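Local coordinates for protein potential RNA-dependent RNA polymerase (Human picobirnavirus, PDB 5I62) that carries out RNA-templated RNA synthesis from ribonucleoside triphosphates, serving both transcription and replication of a double-stranded RNA virus genome, at residues A[108-113]-A[342-347]; A[336-341]-A[380-385]. All coordinates share one frame; numbering follows the deposited sequence.

Contact 1: residues A[108-113]-A[342-347]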
loop_
_atom_site.group_PDB
_atom_site.type_symbol
_atom_site.label_atom_id
_atom_site.label_comp_id
_atom_site.label_asym_id
_atom_site.label_seq_id
_atom_site.Cartn_x
_atom_site.Cartn_y
_atom_site.Cartn_z
ATOM N N THR A 108 -6.811 -15.674 22.525
ATOM C CA THR A 108 -5.827 -16.720 22.260
ATOM C C THR A 108 -6.315 -17.723 21.212
ATOM O O THR A 108 -5.514 -18.243 20.420
ATOM C CB THR A 108 -5.496 -17.415 23.588
ATOM O OG1 THR A 108 -4.713 -16.523 24.391
ATOM C CG2 THR A 108 -4.735 -18.699 23.375
ATOM N N LYS A 109 -7.625 -18.007 21.190
ATOM C CA LYS A 109 -8.168 -18.954 20.217
ATOM C C LYS A 109 -8.044 -18.419 18.794
ATOM O O LYS A 109 -7.821 -19.187 17.848
ATOM C CB LYS A 109 -9.631 -19.273 20.531
ATOM C CG LYS A 109 -9.858 -19.863 21.927
ATOM C CD LYS A 109 -11.221 -20.576 22.040
ATOM C CE LYS A 109 -12.398 -19.647 21.734
ATOM N NZ LYS A 109 -13.736 -20.358 21.757
ATOM N N ALA A 110 -8.204 -17.106 18.620
ATOM C CA ALA A 110 -8.052 -16.522 17.289
ATOM C C ALA A 110 -6.602 -16.591 16.806
ATOM O O ALA A 110 -6.347 -16.801 15.609
ATOM C CB ALA A 110 -8.555 -15.091 17.292
ATOM N N ILE A 111 -5.648 -16.405 17.717
ATOM C CA ILE A 111 -4.235 -16.518 17.367
ATOM C C ILE A 111 -3.908 -17.949 16.952
ATOM O O ILE A 111 -3.188 -18.176 15.972
ATOM C CB ILE A 111 -3.349 -16.037 18.535
ATOM C CG1 ILE A 111 -3.554 -14.537 18.791
ATOM C CG2 ILE A 111 -1.879 -16.320 18.260
ATOM C CD1 ILE A 111 -2.955 -14.055 20.103
ATOM N N SER A 112 -4.452 -18.942 17.679
ATOM C CA SER A 112 -4.283 -20.338 17.277
ATOM C C SER A 112 -4.912 -20.610 15.915
ATOM O O SER A 112 -4.365 -21.377 15.119
ATOM C CB SER A 112 -4.891 -21.292 18.316
ATOM O OG SER A 112 -4.164 -21.240 19.532
ATOM N N ALA A 113 -6.092 -20.044 15.657
ATOM C CA ALA A 113 -6.731 -20.234 14.357
ATOM C C ALA A 113 -5.846 -19.698 13.231
ATOM O O ALA A 113 -5.674 -20.347 12.191
ATOM C CB ALA A 113 -8.102 -19.560 14.348
ATOM N N ALA A 342 -13.330 -12.181 15.317
ATOM C CA ALA A 342 -14.724 -11.775 15.153
ATOM C C ALA A 342 -15.645 -12.997 15.055
ATOM O O ALA A 342 -16.698 -13.053 15.700
ATOM C CB ALA A 342 -14.870 -10.883 13.924
ATOM N N ALA A 343 -15.263 -13.982 14.242
ATOM C CA ALA A 343 -16.084 -15.181 14.087
ATOM C C ALA A 343 -16.156 -15.958 15.394
ATOM O O ALA A 343 -17.240 -16.345 15.853
ATOM C CB ALA A 343 -15.526 -16.065 12.968
ATOM N N ILE A 344 -14.998 -16.184 16.008
ATOM C CA ILE A 344 -14.903 -16.958 17.238
ATOM C C ILE A 344 -15.667 -16.276 18.364
ATOM O O ILE A 344 -16.339 -16.936 19.166
ATOM C CB ILE A 344 -13.420 -17.174 17.599
ATOM C CG1 ILE A 344 -12.751 -18.106 16.584
ATOM C CG2 ILE A 344 -13.277 -17.697 19.029
ATOM C CD1 ILE A 344 -11.216 -18.088 16.653
ATOM N N SER A 345 -15.591 -14.946 18.436
ATOM C CA SER A 345 -16.362 -14.214 19.433
ATOM C C SER A 345 -17.864 -14.401 19.253
ATOM O O SER A 345 -18.616 -14.220 20.215
ATOM C CB SER A 345 -16.015 -12.726 19.398
ATOM O OG SER A 345 -14.684 -12.500 19.832
ATOM N N HIS A 346 -18.322 -14.770 18.057
ATOM C CA HIS A 346 -19.737 -15.033 17.830
ATOM C C HIS A 346 -20.015 -16.518 17.634
ATOM O O HIS A 346 -20.978 -16.900 16.965
ATOM C CB HIS A 346 -20.255 -14.184 16.674
ATOM C CG HIS A 346 -20.285 -12.721 16.998
ATOM N ND1 HIS A 346 -21.345 -12.124 17.643
ATOM C CD2 HIS A 346 -19.354 -11.750 16.833
ATOM C CE1 HIS A 346 -21.080 -10.845 17.837
ATOM N NE2 HIS A 346 -19.879 -10.589 17.350
ATOM N N HIS A 347 -19.166 -17.355 18.233
ATOM C CA HIS A 347 -19.386 -18.795 18.376
ATOM C C HIS A 347 -19.446 -19.515 17.040
ATOM O O HIS A 347 -20.165 -20.495 16.889
ATOM C CB HIS A 347 -20.642 -19.077 19.216
ATOM C CG HIS A 347 -20.635 -18.352 20.522
ATOM N ND1 HIS A 347 -21.258 -17.137 20.702
ATOM C CD2 HIS A 347 -19.995 -18.624 21.683
ATOM C CE1 HIS A 347 -21.037 -16.710 21.934
ATOM N NE2 HIS A 347 -20.268 -17.593 22.548
#
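I344 packs against K109, A110 and A113, joining the last full turn of helix 327-345 to helix 108-116. In the polymerase fold the long helix, which follows a glycine-rich loop and leads on to the GDD-bearing hairpin, corresponds to the motif B helix of the palm.

No hydrogen bond crosses the contact, and one isoleucine makes every touch from its side. Its CG1 branch, beside the backbone N, runs out extended (chi2 165°) and carries CD1 onto the surface of the shorter helix. CD1 lies 3.6 Å from CA of A110, close enough to rest on backbone as well as side chain, while CB of A113, one turn further along, is 4.1 Å from I344 CD1. The small alanines thus let a single branched residue come close to the helix itself.

Helix ending is the second element. The long helix closes in a Schellman motif with H347 at positive phi (63°), where T348 N bonds to A343 O and H347 N donates to I344 O over 3.0 Å; I344 therefore lies in the turn that the motif terminates. Nearby, S345 OG is hydrogen-bonded to E341 O and to R379.

On the exposed flank K109 lies at a slant across the isoleucine with its aliphatic portion. Its CE makes a tight 3.4 Å approach to CG2 of I344, with NZ a little further off at 3.8 Å from the same methyl.

Contact 2: residues A[336-341]-A[380-385]; sequences RVLQHE and HGLDMN
NE2 of H380 donates to OE1 of E341 in a very short hydrogen bond, 2.5 Å between the two atoms and nearly straight at 164°. The glutamate approaches the imidazole at its edge, and the carboxylate is turned only 13° from the ring plane, so the two groups are almost coplanar. With CG anti to the backbone N (chi1 -179°) and extended beyond it, E341 reaches from its helix to meet a histidine coming from the opposite direction.

Both partners have a second hold. ND1 of H380 is hydrogen-bonded to V104 O, which fixes the rotation of the ring, and OE2 of E341 accepts from D107 N.

Beside the polar pair lies an apolar one. L338 runs alongside the imidazole in the opposite sense, its CD2 3.5 Å from CD2 of H380, while its other methyl, CD1, meets CD1 of L382 tip to tip at 3.7 Å. One leucine thus touches both H380 and L382, in the loop that leads from helix 370-378 toward strand 390-392, tying this part of the palm to the motif B helix; L382 also touches C273 of helix 271-284.

All four touching residues are buried. A histidine whose two nitrogens face a carbonyl oxygen and a carboxylate would probably be protonated at both, and the bond to E341 is then consistent with a buried imidazolium-carboxylate pair.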
loop_
_atom_site.group_PDB
_atom_site.type_symbol
_atom_site.label_atom_id
_atom_site.label_comp_id
_atom_site.label_asym_id
_atom_site.label_seq_id
_atom_site.Cartn_x
_atom_site.Cartn_y
_atom_site.Cartn_z
ATOM N N ARG A 336 -5.605 -10.847 9.889
ATOM C CA ARG A 336 -6.210 -12.166 9.768
ATOM C C ARG A 336 -6.653 -12.687 11.138
ATOM O O ARG A 336 -7.731 -13.276 11.258
ATOM C CB ARG A 336 -5.253 -13.138 9.086
ATOM C CG ARG A 336 -5.856 -14.550 8.865
ATOM C CD ARG A 336 -7.129 -14.502 8.011
ATOM N NE ARG A 336 -7.366 -15.769 7.312
ATOM C CZ ARG A 336 -8.209 -15.917 6.296
ATOM N NH1 ARG A 336 -8.917 -14.881 5.862
ATOM N NH2 ARG A 336 -8.330 -17.097 5.706
ATOM N N VAL A 337 -5.855 -12.438 12.187
ATOM C CA VAL A 337 -6.281 -12.767 13.554
ATOM C C VAL A 337 -7.578 -12.046 13.915
ATOM O O VAL A 337 -8.486 -12.630 14.526
ATOM C CB VAL A 337 -5.163 -12.444 14.561
ATOM C CG1 VAL A 337 -5.637 -12.731 15.993
ATOM C CG2 VAL A 337 -3.907 -13.260 14.236
ATOM N N LEU A 338 -7.668 -10.755 13.578
ATOM C CA LEU A 338 -8.883 -9.989 13.844
ATOM C C LEU A 338 -10.109 -10.653 13.215
ATOM O O LEU A 338 -11.184 -10.717 13.826
ATOM C CB LEU A 338 -8.722 -8.556 13.319
ATOM C CG LEU A 338 -7.807 -7.580 14.058
ATOM C CD1 LEU A 338 -7.703 -6.271 13.262
ATOM C CD2 LEU A 338 -8.336 -7.313 15.469
ATOM N N GLN A 339 -9.968 -11.134 11.978
ATOM C CA GLN A 339 -11.089 -11.771 11.293
ATOM C C GLN A 339 -11.491 -13.053 12.006
ATOM O O GLN A 339 -12.680 -13.309 12.227
ATOM C CB GLN A 339 -10.722 -12.043 9.826
ATOM C CG GLN A 339 -10.438 -10.756 9.006
ATOM C CD GLN A 339 -10.290 -11.034 7.516
ATOM O OE1 GLN A 339 -9.786 -12.076 7.118
ATOM N NE2 GLN A 339 -10.790 -10.119 6.689
ATOM N N HIS A 340 -10.510 -13.881 12.374
ATOM C CA HIS A 340 -10.823 -15.097 13.117
ATOM C C HIS A 340 -11.505 -14.769 14.435
ATOM O O HIS A 340 -12.474 -15.436 14.830
ATOM C CB HIS A 340 -9.553 -15.900 13.388
ATOM C CG HIS A 340 -9.100 -16.721 12.227
ATOM N ND1 HIS A 340 -9.854 -17.755 11.715
ATOM C CD2 HIS A 340 -7.984 -16.650 11.462
ATOM C CE1 HIS A 340 -9.214 -18.295 10.690
ATOM N NE2 HIS A 340 -8.076 -17.642 10.517
ATOM N N GLU A 341 -11.010 -13.737 15.126
ATOM C CA GLU A 341 -11.534 -13.396 16.445
ATOM C C GLU A 341 -12.980 -12.934 16.362
ATOM O O GLU A 341 -13.791 -13.262 17.235
ATOM C CB GLU A 341 -10.671 -12.321 17.103
ATOM C CG GLU A 341 -11.146 -11.934 18.495
ATOM C CD GLU A 341 -10.412 -10.707 19.014
ATOM O OE1 GLU A 341 -10.495 -9.633 18.364
ATOM O OE2 GLU A 341 -9.729 -10.828 20.055
ATOM N N HIS A 380 -9.477 -3.423 20.320
ATOM C CA HIS A 380 -8.025 -3.511 20.393
ATOM C C HIS A 380 -7.349 -2.160 20.160
ATOM O O HIS A 380 -6.146 -2.120 19.894
ATOM C CB HIS A 380 -7.529 -4.547 19.391
ATOM C CG HIS A 380 -8.151 -5.890 19.589
ATOM N ND1 HIS A 380 -7.958 -6.629 20.733
ATOM C CD2 HIS A 380 -9.013 -6.600 18.820
ATOM C CE1 HIS A 380 -8.645 -7.756 20.647
ATOM N NE2 HIS A 380 -9.293 -7.764 19.495
ATOM N N GLY A 381 -8.090 -1.066 20.286
ATOM C CA GLY A 381 -7.523 0.252 20.073
ATOM C C GLY A 381 -7.500 0.694 18.631
ATOM O O GLY A 381 -6.731 1.596 18.291
ATOM N N LEU A 382 -8.319 0.090 17.773
ATOM C CA LEU A 382 -8.368 0.432 16.361
ATOM C C LEU A 382 -9.574 1.318 16.077
ATOM O O LEU A 382 -10.605 1.229 16.743
ATOM C CB LEU A 382 -8.403 -0.831 15.500
ATOM C CG LEU A 382 -7.236 -1.754 15.846
ATOM C CD1 LEU A 382 -7.436 -3.133 15.217
ATOM C CD2 LEU A 382 -5.897 -1.091 15.379
ATOM N N ASP A 383 -9.434 2.175 15.078
ATOM C CA ASP A 383 -10.441 3.168 14.747
ATOM C C ASP A 383 -11.135 2.775 13.455
ATOM O O ASP A 383 -10.473 2.442 12.469
ATOM C CB ASP A 383 -9.812 4.554 14.618
ATOM C CG ASP A 383 -10.836 5.671 14.689
ATOM O OD1 ASP A 383 -11.830 5.531 15.435
ATOM O OD2 ASP A 383 -10.636 6.698 14.004
ATOM N N MET A 384 -12.466 2.794 13.477
ATOM C CA MET A 384 -13.310 2.460 12.342
ATOM C C MET A 384 -14.558 3.336 12.422
ATOM O O MET A 384 -15.090 3.577 13.503
ATOM C CB MET A 384 -13.714 0.976 12.327
ATOM C CG MET A 384 -12.571 -0.034 12.494
ATOM S SD MET A 384 -13.151 -1.745 12.646
ATOM C CE MET A 384 -13.615 -2.144 10.964
ATOM N N ASN A 385 -15.002 3.812 11.277
ATOM C CA ASN A 385 -16.206 4.632 11.127
ATOM C C ASN A 385 -17.245 3.693 10.518
ATOM O O ASN A 385 -17.084 3.213 9.392
ATOM C CB ASN A 385 -15.850 5.860 10.273
ATOM C CG ASN A 385 -17.022 6.674 9.784
ATOM O OD1 ASN A 385 -18.173 6.450 10.132
ATOM N ND2 ASN A 385 -16.709 7.637 8.914
#

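In the fold
Contacts 1 and 2 use successive turns of the same helix, 327-345, and illustrate how one helix changes chemistry along its length. Around 336-341 the interface with 380-385 is fully buried and combines a histidine-carboxylate hydrogen bond with leucine packing; by 342-347, nearer the surface and about 12 Å away between centres, the interface with 108-113 is largely apolar and partly open at a lysine. The two meet directly: A110 CB lies 3.5 Å from E341 CB, and I111 packs on V337. D107 joins them too, its backbone N bonded to E341 while its side chain is hydrogen-bonded to K109 N. Helix 108-116 and the 380-385 loop are thus anchored to a shared palm helix.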